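PDB 1Z6O: ferritin heavy chain from Trichoplusia ni, which oxidises ferrous iron with oxygen and, assembled with light chains into a 24-subunit secreted shell, stores it as a soluble, non-toxic ferric core. Local coordinates for residues A112-S117 / Q157-A161; Q28-E32 / D118-I123; L37-M42 / P97-W102; R53-L59 / F182-L187. All coordinates share one frame; numbering follows the deposited sequence.

Contact 1: residues A112-S117 / Q157-A161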
loop_
_atom_site.group_PDB
_atom_site.type_symbol
_atom_site.label_atom_id
_atom_site.label_comp_id
_atom_site.label_asym_id
_atom_site.label_seq_id
_atom_site.Cartn_x
_atom_site.Cartn_y
_atom_site.Cartn_z
ATOM N N ALA M 112 -19.867 -50.018 -6.638
ATOM C CA ALA M 112 -19.042 -49.072 -7.405
ATOM C C ALA M 112 -17.666 -49.687 -7.710
ATOM O O ALA M 112 -17.145 -49.553 -8.820
ATOM C CB ALA M 112 -18.855 -47.764 -6.626
ATOM N N LEU M 113 -17.073 -50.346 -6.721
ATOM C CA LEU M 113 -15.762 -50.972 -6.922
ATOM C C LEU M 113 -15.842 -52.016 -8.045
ATOM O O LEU M 113 -14.963 -52.098 -8.900
ATOM C CB LEU M 113 -15.286 -51.636 -5.619
ATOM C CG LEU M 113 -13.963 -52.424 -5.646
ATOM C CD1 LEU M 113 -12.817 -51.534 -6.159
ATOM C CD2 LEU M 113 -13.657 -52.931 -4.220
ATOM N N SER M 114 -16.907 -52.808 -8.042
ATOM C CA SER M 114 -17.106 -53.827 -9.070
ATOM C C SER M 114 -17.330 -53.190 -10.455
ATOM O O SER M 114 -16.845 -53.696 -11.466
ATOM C CB SER M 114 -18.303 -54.711 -8.678
ATOM O OG SER M 114 -18.645 -55.578 -9.735
ATOM N N MET M 115 -18.070 -52.083 -10.503
ATOM C CA MET M 115 -18.295 -51.376 -11.770
ATOM C C MET M 115 -16.948 -50.855 -12.294
ATOM O O MET M 115 -16.653 -50.958 -13.483
ATOM C CB MET M 115 -19.214 -50.154 -11.575
ATOM C CG MET M 115 -20.651 -50.447 -11.161
ATOM S SD MET M 115 -21.504 -48.890 -10.649
ATOM C CE MET M 115 -21.136 -47.842 -12.124
ATOM N N GLU M 116 -16.142 -50.269 -11.411
ATOM C CA GLU M 116 -14.843 -49.731 -11.829
ATOM C C GLU M 116 -13.929 -50.857 -12.306
ATOM O O GLU M 116 -13.214 -50.714 -13.293
ATOM C CB GLU M 116 -14.172 -48.961 -10.681
ATOM C CG GLU M 116 -14.891 -47.654 -10.313
ATOM C CD GLU M 116 -15.103 -46.724 -11.517
ATOM O OE1 GLU M 116 -14.237 -46.693 -12.419
ATOM O OE2 GLU M 116 -16.133 -46.011 -11.560
ATOM N N SER M 117 -13.962 -51.974 -11.592
ATOM C CA SER M 117 -13.164 -53.146 -11.940
ATOM C C SER M 117 -13.555 -53.623 -13.363
ATOM O O SER M 117 -12.692 -53.999 -14.172
ATOM C CB SER M 117 -13.418 -54.249 -10.875
ATOM O OG SER M 117 -12.692 -55.415 -11.181
ATOM N N GLN M 157 -10.028 -47.358 -7.970
ATOM C CA GLN M 157 -10.316 -48.649 -7.344
ATOM C C GLN M 157 -9.736 -48.699 -5.938
ATOM O O GLN M 157 -10.399 -49.131 -5.001
ATOM C CB GLN M 157 -9.713 -49.808 -8.168
ATOM C CG GLN M 157 -10.432 -50.033 -9.480
ATOM C CD GLN M 157 -9.741 -51.041 -10.387
ATOM O OE1 GLN M 157 -8.580 -51.443 -10.173
ATOM N NE2 GLN M 157 -10.440 -51.436 -11.415
ATOM N N ARG M 158 -8.488 -48.262 -5.788
ATOM C CA ARG M 158 -7.862 -48.296 -4.471
ATOM C C ARG M 158 -8.634 -47.407 -3.502
ATOM O O ARG M 158 -8.813 -47.755 -2.335
ATOM C CB ARG M 158 -6.399 -47.833 -4.549
ATOM C CG ARG M 158 -5.711 -47.694 -3.166
ATOM C CD ARG M 158 -5.646 -49.025 -2.374
ATOM N NE ARG M 158 -5.042 -48.801 -1.054
ATOM C CZ ARG M 158 -5.688 -48.314 0.001
ATOM N NH1 ARG M 158 -6.984 -48.011 -0.086
ATOM N NH2 ARG M 158 -5.028 -48.076 1.138
ATOM N N ASP M 159 -9.089 -46.257 -3.985
ATOM C CA ASP M 159 -9.844 -45.348 -3.126
ATOM C C ASP M 159 -11.154 -45.997 -2.659
ATOM O O ASP M 159 -11.458 -45.998 -1.465
ATOM C CB ASP M 159 -10.141 -44.046 -3.864
ATOM C CG ASP M 159 -10.839 -43.031 -2.974
ATOM O OD1 ASP M 159 -12.020 -42.742 -3.219
ATOM O OD2 ASP M 159 -10.209 -42.538 -2.015
ATOM N N LEU M 160 -11.919 -46.557 -3.594
ATOM C CA LEU M 160 -13.184 -47.221 -3.249
ATOM C C LEU M 160 -12.971 -48.443 -2.359
ATOM O O LEU M 160 -13.752 -48.683 -1.436
ATOM C CB LEU M 160 -13.927 -47.665 -4.514
ATOM C CG LEU M 160 -14.527 -46.531 -5.358
ATOM C CD1 LEU M 160 -14.980 -47.088 -6.719
ATOM C CD2 LEU M 160 -15.714 -45.905 -4.601
ATOM N N ALA M 161 -11.934 -49.230 -2.647
ATOM C CA ALA M 161 -11.658 -50.425 -1.843
ATOM C C ALA M 161 -11.345 -50.025 -0.398
ATOM O O ALA M 161 -11.798 -50.677 0.544
ATOM C CB ALA M 161 -10.474 -51.212 -2.439
#

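Contact 2: residues Q28-E32 / D118-I123. With FE (Fe (III) ion), chain B.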
loop_
_atom_site.group_PDB
_atom_site.type_symbol
_atom_site.label_atom_id
_atom_site.label_comp_id
_atom_site.label_asym_id
_atom_site.label_seq_id
_atom_site.Cartn_x
_atom_site.Cartn_y
_atom_site.Cartn_z
ATOM N N GLN M 28 -16.601 -48.702 -25.656
ATOM C CA GLN M 28 -16.161 -48.136 -24.376
ATOM C C GLN M 28 -16.932 -46.844 -24.068
ATOM O O GLN M 28 -17.269 -46.571 -22.916
ATOM C CB GLN M 28 -14.654 -47.834 -24.408
ATOM C CG GLN M 28 -14.075 -47.452 -23.034
ATOM C CD GLN M 28 -14.236 -48.586 -22.033
ATOM O OE1 GLN M 28 -14.040 -49.744 -22.376
ATOM N NE2 GLN M 28 -14.588 -48.256 -20.790
ATOM N N ILE M 29 -17.201 -46.046 -25.099
ATOM C CA ILE M 29 -17.949 -44.804 -24.906
ATOM C C ILE M 29 -19.329 -45.116 -24.321
ATOM O O ILE M 29 -19.774 -44.458 -23.371
ATOM C CB ILE M 29 -18.052 -44.030 -26.248
ATOM C CG1 ILE M 29 -16.680 -43.412 -26.565
ATOM C CG2 ILE M 29 -19.137 -42.934 -26.176
ATOM C CD1 ILE M 29 -16.500 -42.968 -28.040
ATOM N N GLN M 30 -20.003 -46.131 -24.858
ATOM C CA GLN M 30 -21.318 -46.501 -24.331
ATOM C C GLN M 30 -21.177 -47.009 -22.893
ATOM O O GLN M 30 -22.028 -46.744 -22.043
ATOM C CB GLN M 30 -21.981 -47.591 -25.202
ATOM C CG GLN M 30 -23.298 -48.150 -24.606
ATOM C CD GLN M 30 -24.375 -47.076 -24.437
ATOM O OE1 GLN M 30 -24.680 -46.350 -25.372
ATOM N NE2 GLN M 30 -24.954 -46.982 -23.243
ATOM N N MET M 31 -20.103 -47.738 -22.614
ATOM C CA MET M 31 -19.897 -48.241 -21.260
ATOM C C MET M 31 -19.716 -47.099 -20.245
ATOM O O MET M 31 -20.239 -47.169 -19.133
ATOM C CB MET M 31 -18.676 -49.162 -21.207
ATOM C CG MET M 31 -18.480 -49.799 -19.833
ATOM S SD MET M 31 -17.078 -50.932 -19.812
ATOM C CE MET M 31 -17.589 -52.065 -18.433
ATOM N N GLU M 32 -18.977 -46.055 -20.619
ATOM C CA GLU M 32 -18.773 -44.913 -19.714
ATOM C C GLU M 32 -20.119 -44.231 -19.454
ATOM O O GLU M 32 -20.418 -43.843 -18.325
ATOM C CB GLU M 32 -17.806 -43.884 -20.322
ATOM C CG GLU M 32 -16.415 -44.432 -20.664
ATOM C CD GLU M 32 -15.556 -44.777 -19.447
ATOM O OE1 GLU M 32 -14.567 -45.531 -19.627
ATOM O OE2 GLU M 32 -15.836 -44.294 -18.325
ATOM N N ASP M 118 -14.850 -53.611 -13.672
ATOM C CA ASP M 118 -15.319 -54.001 -15.013
ATOM C C ASP M 118 -14.831 -53.010 -16.072
ATOM O O ASP M 118 -14.458 -53.400 -17.186
ATOM C CB ASP M 118 -16.850 -54.028 -15.085
ATOM C CG ASP M 118 -17.451 -55.203 -14.346
ATOM O OD1 ASP M 118 -16.721 -56.183 -14.084
ATOM O OD2 ASP M 118 -18.661 -55.148 -14.041
ATOM N N VAL M 119 -14.854 -51.723 -15.740
ATOM C CA VAL M 119 -14.388 -50.708 -16.685
ATOM C C VAL M 119 -12.888 -50.870 -16.940
ATOM O O VAL M 119 -12.428 -50.741 -18.072
ATOM C CB VAL M 119 -14.688 -49.271 -16.164
ATOM C CG1 VAL M 119 -13.935 -48.227 -17.004
ATOM C CG2 VAL M 119 -16.194 -49.009 -16.233
ATOM N N THR M 120 -12.125 -51.170 -15.892
ATOM C CA THR M 120 -10.680 -51.349 -16.048
ATOM C C THR M 120 -10.394 -52.511 -17.000
ATOM O O THR M 120 -9.549 -52.422 -17.893
ATOM C CB THR M 120 -10.024 -51.629 -14.687
ATOM O OG1 THR M 120 -10.282 -50.520 -13.821
ATOM C CG2 THR M 120 -8.499 -51.823 -14.832
ATOM N N LYS M 121 -11.108 -53.606 -16.805
ATOM C CA LYS M 121 -10.935 -54.778 -17.655
ATOM C C LYS M 121 -11.326 -54.437 -19.103
ATOM O O LYS M 121 -10.660 -54.845 -20.059
ATOM C CB LYS M 121 -11.811 -55.907 -17.113
ATOM C CG LYS M 121 -11.699 -57.217 -17.846
ATOM C CD LYS M 121 -12.536 -58.270 -17.117
ATOM C CE LYS M 121 -12.661 -59.542 -17.939
ATOM N NZ LYS M 121 -13.606 -60.518 -17.313
ATOM N N SER M 122 -12.402 -53.678 -19.267
ATOM C CA SER M 122 -12.839 -53.299 -20.605
ATOM C C SER M 122 -11.802 -52.396 -21.300
ATOM O O SER M 122 -11.520 -52.564 -22.490
ATOM C CB SER M 122 -14.209 -52.602 -20.525
ATOM O OG SER M 122 -14.605 -52.157 -21.810
ATOM N N ILE M 123 -11.227 -51.440 -20.569
ATOM C CA ILE M 123 -10.209 -50.565 -21.163
ATOM C C ILE M 123 -8.986 -51.403 -21.573
ATOM O O ILE M 123 -8.396 -51.173 -22.624
ATOM C CB ILE M 123 -9.781 -49.448 -20.163
ATOM C CG1 ILE M 123 -10.943 -48.449 -20.003
ATOM C CG2 ILE M 123 -8.523 -48.707 -20.677
ATOM C CD1 ILE M 123 -10.818 -47.555 -18.783
HETATM FE FE FE B . -14.845 -44.003 -16.655
HETATM O O HOH W 1 -14.404 -45.089 -14.973
HETATM O O HOH W 2 -13.209 -44.779 -17.616
#

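Contact 3: residues L37-M42 / P97-W102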
loop_
_atom_site.group_PDB
_atom_site.type_symbol
_atom_site.label_atom_id
_atom_site.label_comp_id
_atom_site.label_asym_id
_atom_site.label_seq_id
_atom_site.Cartn_x
_atom_site.Cartn_y
_atom_site.Cartn_z
ATOM N N LEU M 37 -24.890 -43.228 -15.758
ATOM C CA LEU M 37 -26.303 -43.396 -15.400
ATOM C C LEU M 37 -26.473 -44.223 -14.130
ATOM O O LEU M 37 -27.362 -43.951 -13.323
ATOM C CB LEU M 37 -27.074 -44.061 -16.548
ATOM C CG LEU M 37 -26.931 -43.353 -17.906
ATOM C CD1 LEU M 37 -27.730 -44.088 -18.973
ATOM C CD2 LEU M 37 -27.414 -41.932 -17.787
ATOM N N GLN M 38 -25.630 -45.233 -13.948
ATOM C CA GLN M 38 -25.740 -46.058 -12.747
ATOM C C GLN M 38 -25.336 -45.233 -11.512
ATOM O O GLN M 38 -25.926 -45.385 -10.441
ATOM C CB GLN M 38 -24.876 -47.327 -12.873
ATOM C CG GLN M 38 -24.972 -48.250 -11.652
ATOM C CD GLN M 38 -26.390 -48.762 -11.420
ATOM O OE1 GLN M 38 -26.800 -49.764 -11.996
ATOM N NE2 GLN M 38 -27.152 -48.053 -10.589
ATOM N N TYR M 39 -24.331 -44.363 -11.653
ATOM C CA TYR M 39 -23.927 -43.504 -10.533
ATOM C C TYR M 39 -25.025 -42.483 -10.224
ATOM O O TYR M 39 -25.223 -42.125 -9.062
ATOM C CB TYR M 39 -22.607 -42.779 -10.839
ATOM C CG TYR M 39 -21.385 -43.635 -10.585
ATOM C CD1 TYR M 39 -20.375 -43.757 -11.542
ATOM C CD2 TYR M 39 -21.211 -44.275 -9.354
ATOM C CE1 TYR M 39 -19.203 -44.496 -11.275
ATOM C CE2 TYR M 39 -20.053 -45.007 -9.075
ATOM C CZ TYR M 39 -19.056 -45.112 -10.033
ATOM O OH TYR M 39 -17.909 -45.811 -9.723
ATOM N N LEU M 40 -25.732 -41.996 -11.247
ATOM C CA LEU M 40 -26.828 -41.048 -10.985
ATOM C C LEU M 40 -27.870 -41.721 -10.099
ATOM O O LEU M 40 -28.445 -41.089 -9.216
ATOM C CB LEU M 40 -27.545 -40.612 -12.275
ATOM C CG LEU M 40 -26.987 -39.490 -13.145
ATOM C CD1 LEU M 40 -27.972 -39.227 -14.308
ATOM C CD2 LEU M 40 -26.807 -38.218 -12.297
ATOM N N ALA M 41 -28.142 -42.998 -10.360
ATOM C CA ALA M 41 -29.133 -43.720 -9.561
ATOM C C ALA M 41 -28.652 -43.888 -8.117
ATOM O O ALA M 41 -29.465 -43.881 -7.189
ATOM C CB ALA M 41 -29.437 -45.092 -10.199
ATOM N N MET M 42 -27.343 -44.050 -7.914
ATOM C CA MET M 42 -26.821 -44.161 -6.551
ATOM C C MET M 42 -26.975 -42.814 -5.854
ATOM O O MET M 42 -27.361 -42.750 -4.687
ATOM C CB MET M 42 -25.340 -44.555 -6.549
ATOM C CG MET M 42 -25.076 -45.979 -7.004
ATOM S SD MET M 42 -23.312 -46.399 -6.731
ATOM C CE MET M 42 -23.280 -48.107 -7.332
ATOM N N PRO M 97 -30.880 -47.445 -15.528
ATOM C CA PRO M 97 -29.856 -48.350 -15.003
ATOM C C PRO M 97 -30.495 -49.598 -14.400
ATOM O O PRO M 97 -31.663 -49.590 -14.014
ATOM C CB PRO M 97 -29.132 -47.496 -13.956
ATOM C CG PRO M 97 -30.193 -46.566 -13.493
ATOM C CD PRO M 97 -30.918 -46.183 -14.768
ATOM N N THR M 98 -29.697 -50.651 -14.317
ATOM C CA THR M 98 -30.105 -51.952 -13.802
ATOM C C THR M 98 -30.465 -51.970 -12.326
ATOM O O THR M 98 -31.389 -52.664 -11.920
ATOM C CB THR M 98 -28.969 -52.976 -14.025
ATOM O OG1 THR M 98 -28.718 -53.099 -15.427
ATOM C CG2 THR M 98 -29.345 -54.333 -13.456
ATOM N N ARG M 99 -29.732 -51.216 -11.518
ATOM C CA ARG M 99 -29.991 -51.207 -10.086
ATOM C C ARG M 99 -30.398 -49.822 -9.610
ATOM O O ARG M 99 -29.884 -48.815 -10.101
ATOM C CB ARG M 99 -28.740 -51.697 -9.351
ATOM C CG ARG M 99 -28.988 -52.037 -7.890
ATOM C CD ARG M 99 -27.919 -52.969 -7.333
ATOM N NE ARG M 99 -28.067 -53.138 -5.890
ATOM C CZ ARG M 99 -27.131 -53.654 -5.106
ATOM N NH1 ARG M 99 -25.972 -54.058 -5.629
ATOM N NH2 ARG M 99 -27.340 -53.750 -3.799
ATOM N N SER M 100 -31.322 -49.760 -8.657
ATOM C CA SER M 100 -31.779 -48.462 -8.168
ATOM C C SER M 100 -31.813 -48.351 -6.652
ATOM O O SER M 100 -32.135 -47.292 -6.110
ATOM C CB SER M 100 -33.169 -48.152 -8.735
ATOM O OG SER M 100 -34.114 -49.092 -8.257
ATOM N N SER M 101 -31.463 -49.430 -5.961
ATOM C CA SER M 101 -31.468 -49.405 -4.501
ATOM C C SER M 101 -30.304 -50.217 -3.938
ATOM O O SER M 101 -29.876 -51.188 -4.558
ATOM C CB SER M 101 -32.796 -49.978 -3.983
ATOM O OG SER M 101 -32.842 -49.912 -2.572
ATOM N N TRP M 102 -29.801 -49.806 -2.774
ATOM C CA TRP M 102 -28.687 -50.472 -2.090
ATOM C C TRP M 102 -29.044 -50.532 -0.604
ATOM O O TRP M 102 -29.682 -49.621 -0.080
ATOM C CB TRP M 102 -27.377 -49.672 -2.285
ATOM C CG TRP M 102 -26.916 -49.668 -3.728
ATOM C CD1 TRP M 102 -26.039 -50.544 -4.318
ATOM C CD2 TRP M 102 -27.448 -48.859 -4.786
ATOM N NE1 TRP M 102 -26.006 -50.333 -5.682
ATOM C CE2 TRP M 102 -26.863 -49.307 -5.993
ATOM C CE3 TRP M 102 -28.373 -47.801 -4.831
ATOM C CZ2 TRP M 102 -27.176 -48.739 -7.234
ATOM C CZ3 TRP M 102 -28.685 -47.233 -6.070
ATOM C CH2 TRP M 102 -28.088 -47.706 -7.253
HETATM O O HOH W 3 -26.956 -50.286 -15.087
HETATM O O HOH W 4 -31.911 -44.882 -7.329
#

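Contact 4: residues R53-L59 / F182-L187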
loop_
_atom_site.group_PDB
_atom_site.type_symbol
_atom_site.label_atom_id
_atom_site.label_comp_id
_atom_site.label_asym_id
_atom_site.label_seq_id
_atom_site.Cartn_x
_atom_site.Cartn_y
_atom_site.Cartn_z
ATOM N N ARG M 53 -28.102 -39.727 3.335
ATOM C CA ARG M 53 -26.643 -39.800 3.432
ATOM C C ARG M 53 -26.128 -38.834 2.361
ATOM O O ARG M 53 -25.723 -39.249 1.271
ATOM C CB ARG M 53 -26.172 -41.232 3.155
ATOM C CG ARG M 53 -26.637 -42.247 4.213
ATOM C CD ARG M 53 -26.020 -41.932 5.580
ATOM N NE ARG M 53 -26.355 -42.937 6.594
ATOM C CZ ARG M 53 -26.902 -42.657 7.777
ATOM N NH1 ARG M 53 -27.188 -41.401 8.096
ATOM N NH2 ARG M 53 -27.149 -43.627 8.649
ATOM N N PRO M 54 -26.159 -37.524 2.654
ATOM C CA PRO M 54 -25.702 -36.509 1.693
ATOM C C PRO M 54 -24.254 -36.643 1.245
ATOM O O PRO M 54 -23.909 -36.236 0.130
ATOM C CB PRO M 54 -25.987 -35.181 2.418
ATOM C CG PRO M 54 -25.849 -35.565 3.890
ATOM C CD PRO M 54 -26.565 -36.905 3.934
ATOM N N GLY M 55 -23.408 -37.199 2.107
ATOM C CA GLY M 55 -22.011 -37.395 1.743
ATOM C C GLY M 55 -21.923 -38.426 0.625
ATOM O O GLY M 55 -21.226 -38.220 -0.374
ATOM N N PHE M 56 -22.620 -39.547 0.790
ATOM C CA PHE M 56 -22.635 -40.579 -0.251
ATOM C C PHE M 56 -23.325 -40.057 -1.507
ATOM O O PHE M 56 -22.889 -40.340 -2.617
ATOM C CB PHE M 56 -23.367 -41.840 0.225
ATOM C CG PHE M 56 -22.517 -42.745 1.071
ATOM C CD1 PHE M 56 -22.567 -42.680 2.458
ATOM C CD2 PHE M 56 -21.649 -43.653 0.472
ATOM C CE1 PHE M 56 -21.758 -43.518 3.246
ATOM C CE2 PHE M 56 -20.838 -44.494 1.246
ATOM C CZ PHE M 56 -20.896 -44.426 2.633
ATOM N N ALA M 57 -24.410 -39.302 -1.340
ATOM C CA ALA M 57 -25.113 -38.771 -2.509
ATOM C C ALA M 57 -24.168 -37.922 -3.353
ATOM O O ALA M 57 -24.094 -38.088 -4.569
ATOM C CB ALA M 57 -26.327 -37.929 -2.078
ATOM N N GLN M 58 -23.442 -37.014 -2.707
ATOM C CA GLN M 58 -22.517 -36.135 -3.420
ATOM C C GLN M 58 -21.383 -36.937 -4.063
ATOM O O GLN M 58 -20.956 -36.633 -5.185
ATOM C CB GLN M 58 -21.935 -35.097 -2.453
ATOM C CG GLN M 58 -21.005 -34.064 -3.088
ATOM C CD GLN M 58 -20.254 -33.238 -2.029
ATOM O OE1 GLN M 58 -19.247 -33.681 -1.470
ATOM N NE2 GLN M 58 -20.763 -32.045 -1.739
ATOM N N LEU M 59 -20.879 -37.938 -3.344
ATOM C CA LEU M 59 -19.805 -38.784 -3.868
ATOM C C LEU M 59 -20.240 -39.413 -5.193
ATOM O O LEU M 59 -19.493 -39.413 -6.172
ATOM C CB LEU M 59 -19.477 -39.915 -2.880
ATOM C CG LEU M 59 -18.408 -40.938 -3.316
ATOM C CD1 LEU M 59 -17.029 -40.269 -3.286
ATOM C CD2 LEU M 59 -18.415 -42.152 -2.371
ATOM N N PHE M 182 -19.094 -41.633 8.946
ATOM C CA PHE M 182 -18.366 -41.820 7.689
ATOM C C PHE M 182 -18.949 -40.907 6.602
ATOM O O PHE M 182 -18.215 -40.281 5.826
ATOM C CB PHE M 182 -18.478 -43.288 7.260
ATOM C CG PHE M 182 -17.607 -43.651 6.083
ATOM C CD1 PHE M 182 -16.312 -44.132 6.280
ATOM C CD2 PHE M 182 -18.089 -43.524 4.782
ATOM C CE1 PHE M 182 -15.501 -44.487 5.184
ATOM C CE2 PHE M 182 -17.287 -43.875 3.676
ATOM C CZ PHE M 182 -15.995 -44.357 3.882
ATOM N N ASP M 183 -20.275 -40.830 6.561
ATOM C CA ASP M 183 -20.984 -39.996 5.587
ATOM C C ASP M 183 -20.605 -38.524 5.747
ATOM O O ASP M 183 -20.368 -37.828 4.759
ATOM C CB ASP M 183 -22.505 -40.155 5.771
ATOM C CG ASP M 183 -23.315 -39.294 4.797
ATOM O OD1 ASP M 183 -23.301 -39.601 3.587
ATOM O OD2 ASP M 183 -23.959 -38.313 5.239
ATOM N N LYS M 184 -20.543 -38.035 6.985
ATOM C CA LYS M 184 -20.187 -36.633 7.180
ATOM C C LYS M 184 -18.717 -36.397 6.830
ATOM O O LYS M 184 -18.361 -35.324 6.337
ATOM C CB LYS M 184 -20.509 -36.188 8.616
ATOM C CG LYS M 184 -21.993 -36.367 8.965
ATOM C CD LYS M 184 -22.896 -35.783 7.873
ATOM C CE LYS M 184 -24.360 -36.203 8.041
ATOM N NZ LYS M 184 -24.539 -37.682 7.882
ATOM N N LYS M 185 -17.865 -37.390 7.075
ATOM C CA LYS M 185 -16.448 -37.260 6.705
ATOM C C LYS M 185 -16.342 -37.103 5.175
ATOM O O LYS M 185 -15.450 -36.418 4.683
ATOM C CB LYS M 185 -15.645 -38.493 7.125
ATOM C CG LYS M 185 -15.504 -38.694 8.621
ATOM C CD LYS M 185 -14.451 -37.794 9.189
ATOM C CE LYS M 185 -14.138 -38.158 10.636
ATOM N NZ LYS M 185 -12.974 -37.339 11.095
ATOM N N LEU M 186 -17.237 -37.739 4.418
ATOM C CA LEU M 186 -17.195 -37.590 2.958
ATOM C C LEU M 186 -17.451 -36.131 2.586
ATOM O O LEU M 186 -17.016 -35.674 1.535
ATOM C CB LEU M 186 -18.242 -38.477 2.266
ATOM C CG LEU M 186 -17.985 -39.992 2.333
ATOM C CD1 LEU M 186 -19.190 -40.745 1.761
ATOM C CD2 LEU M 186 -16.707 -40.340 1.560
ATOM N N LEU M 187 -18.162 -35.407 3.445
ATOM C CA LEU M 187 -18.447 -33.992 3.200
ATOM C C LEU M 187 -17.368 -33.102 3.813
ATOM O O LEU M 187 -17.466 -31.881 3.752
ATOM C CB LEU M 187 -19.795 -33.599 3.814
ATOM C CG LEU M 187 -21.047 -34.244 3.232
ATOM C CD1 LEU M 187 -22.245 -33.899 4.106
ATOM C CD2 LEU M 187 -21.257 -33.756 1.797
#

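Contact 1: residues A112-S117 / Q157-A161
L113 and L160 meet where helices 105-132 and 139-168 of the ferritin four-helix bundle run antiparallel, the axes of the short segments at 162° and 9.4 Å apart. The two leucines fill the interface in different ways. L113 leaves its helix with CG opposite the backbone N (chi1 176°), which carries its two methyls along the flank of the facing helix: CD1 rests against the backbone of Q157, 3.6 Å from Q157 O, while CD2 lies on A161, 4.0 Å from A161 CB. L160 leaves its helix toward the other and places CD1 between A112 and E116. There it meets the bent E116 chain at about a right angle, 3.6 Å from E116 CG. With an alanine in place of L113, the contacts to Q157 and A161 would probably be lost and a gap opened between the helices. W14 of a second heavy-chain subunit packs on L113, Q157 and A161 as well. E116 is inferred to bind the second iron, and its carboxylate is held by Y39 and Q153 of the same chain. Q157 reaches back with an extended chain, and its NE2 makes a weak, bent hydrogen bond to E116 O (3.4 Å, 144°) while lying 3.3 Å from S117 CA.

Contact 2: residues Q28-E32 / D118-I123
Q28 and S122 make the polar link between helices 19-47 and 105-132, which run antiparallel here at 169°. S122 OG donates to Q28 OE1 at a short 2.5 Å, in the carbonyl plane and on a lone pair. The other end of the same amide stays in its own helix: Q28 NE2 gives a hydrogen to E32 OE1 at 3.0 Å, approaching from above the carboxylate plane. A leucine in place of Q28 would probably leave S122 OG without this acceptor and E32 OE1 without the N-H from this amide, letting the carboxylate turn more easily. Aliphatic carbons flank the amide nitrogen, with I123 CG1 3.7 Å and V119 CG1 3.8 Å from Q28 NE2. M31, extended with CG opposite its backbone N (chi1 -176°), lays its sulfur against the serine, M31 SD to S122 CB 3.4 Å, and ends with CE by the D118 carbonyl and V119 CG2. Metal binding falls to E32, whose OE2 holds the ferric ion at 2.0 Å; two waters, E67 and H70 complete its ligands. Q28 is thus a second-shell residue that steadies a first-shell carboxylate, and through E32 the contact joins the ferroxidase centre inside the ferritin four-helix bundle.

Contact 3: residues L37-M42 / P97-W102
Q38 reads the backbone of R99 with both ends of its amide. NE2 donates to R99 O at 2.9 Å in an essentially straight bond (179°), with the acceptor lying in the amide plane; the donor sits 34° off the plane of the R99 carbonyl. In return R99 N gives a weak bond to Q38 OE1, 3.3 Å away. That oxygen also accepts from a water, which itself takes the hydrogen of T98 N, so two consecutive loop N-H groups are answered through one side-chain oxygen. Chi1 of -179° swings the chain off the helix beside its carbonyl carbon, and the bend at chi2 brings the amide up to the loop. A second water donates to both A41 O (2.6 Å) and S100 O (2.7 Å), bridging helix and loop.

W102 is packed from three directions. M42 CG lies over one face, 3.7 Å from the centroid of the six-membered ring, with the sulfur farther out in a Met-aromatic contact. The opposite face carries R99 CG, and R99's guanidinium extends over W102 CD1. Q38 NE2 stands at the ring edge, 3.4 Å from W102 CZ2, its amide nearly perpendicular to the indole. A41 CB closes on P97 CG at 3.7 Å.

R99 NE donates back to S101 O, while W102 NE1 bonds to H111 and the R99 guanidinium forms a salt bridge with E107, both on helix 105-132. Segment 97-102 belongs to the long connection between second and third helices characteristic of the ferritin fold and runs alongside helix 19-47, with F103 of a light chain packing on A41 and P97.

Contact 4: residues R53-L59 / F182-L187
The F56 ring carries the CD1 methyl of L186 squarely over one face, 3.8 Å from the centroid and only 5° off the normal. The ring of F182 is near parallel to it but slid aside, so the two touch mainly through F56 CZ and F182 CD2, 3.6 Å apart. This is where the short C-terminal helix 175-186 of the ferritin subunit meets the start of helix 54-80, their segments crossing at 47° with the axes 7.5 Å apart. L167 of helix 139-168 packs on both phenylalanines. G55 allows the close approach: a beta carbon there would run into D183 O, and instead L187 CG settles 3.6 Å from G55 CA. D183 serves the first turn of helix 54-80, turning its carboxylate toward backbone N-H groups that have no preceding turn to bond; the negative charge probably also suits the positive end of the helix dipole. K184 NZ makes a salt bridge to D183 OD2 at 2.8 Å, on the anti lone pair. R53, just before the helix, instead pairs with E179 and with D184 of a light chain. The other carboxylate oxygen, D183 OD1, accepts from F56 N at 2.9 Å, met nearly head-on, and G55 N bonds weakly to both oxygens.

How the contacts relate
From the N terminus, helix 19-47 supplies the first segments of contacts 2 and 3, and the start of helix 54-80 that of contact 4. Contact 3 closes first, when the connection after helix 54-80 returns to helix 19-47. Helix 105-132 then opens contact 1 and, with the very next residues, closes contact 2, whose span encloses that of contact 3. Contact 1 closes on helix 139-168, so it crosses contact 2. Contact 4, closed last by helix 175-186, encloses contact 1 and crosses contacts 2 and 3. Contacts 1 and 3 meet physically through E116 OE2 and Y39 OH, 2.6 Å apart. Together they tie the four long helices, the long connection and the C-terminal helix into one subunit.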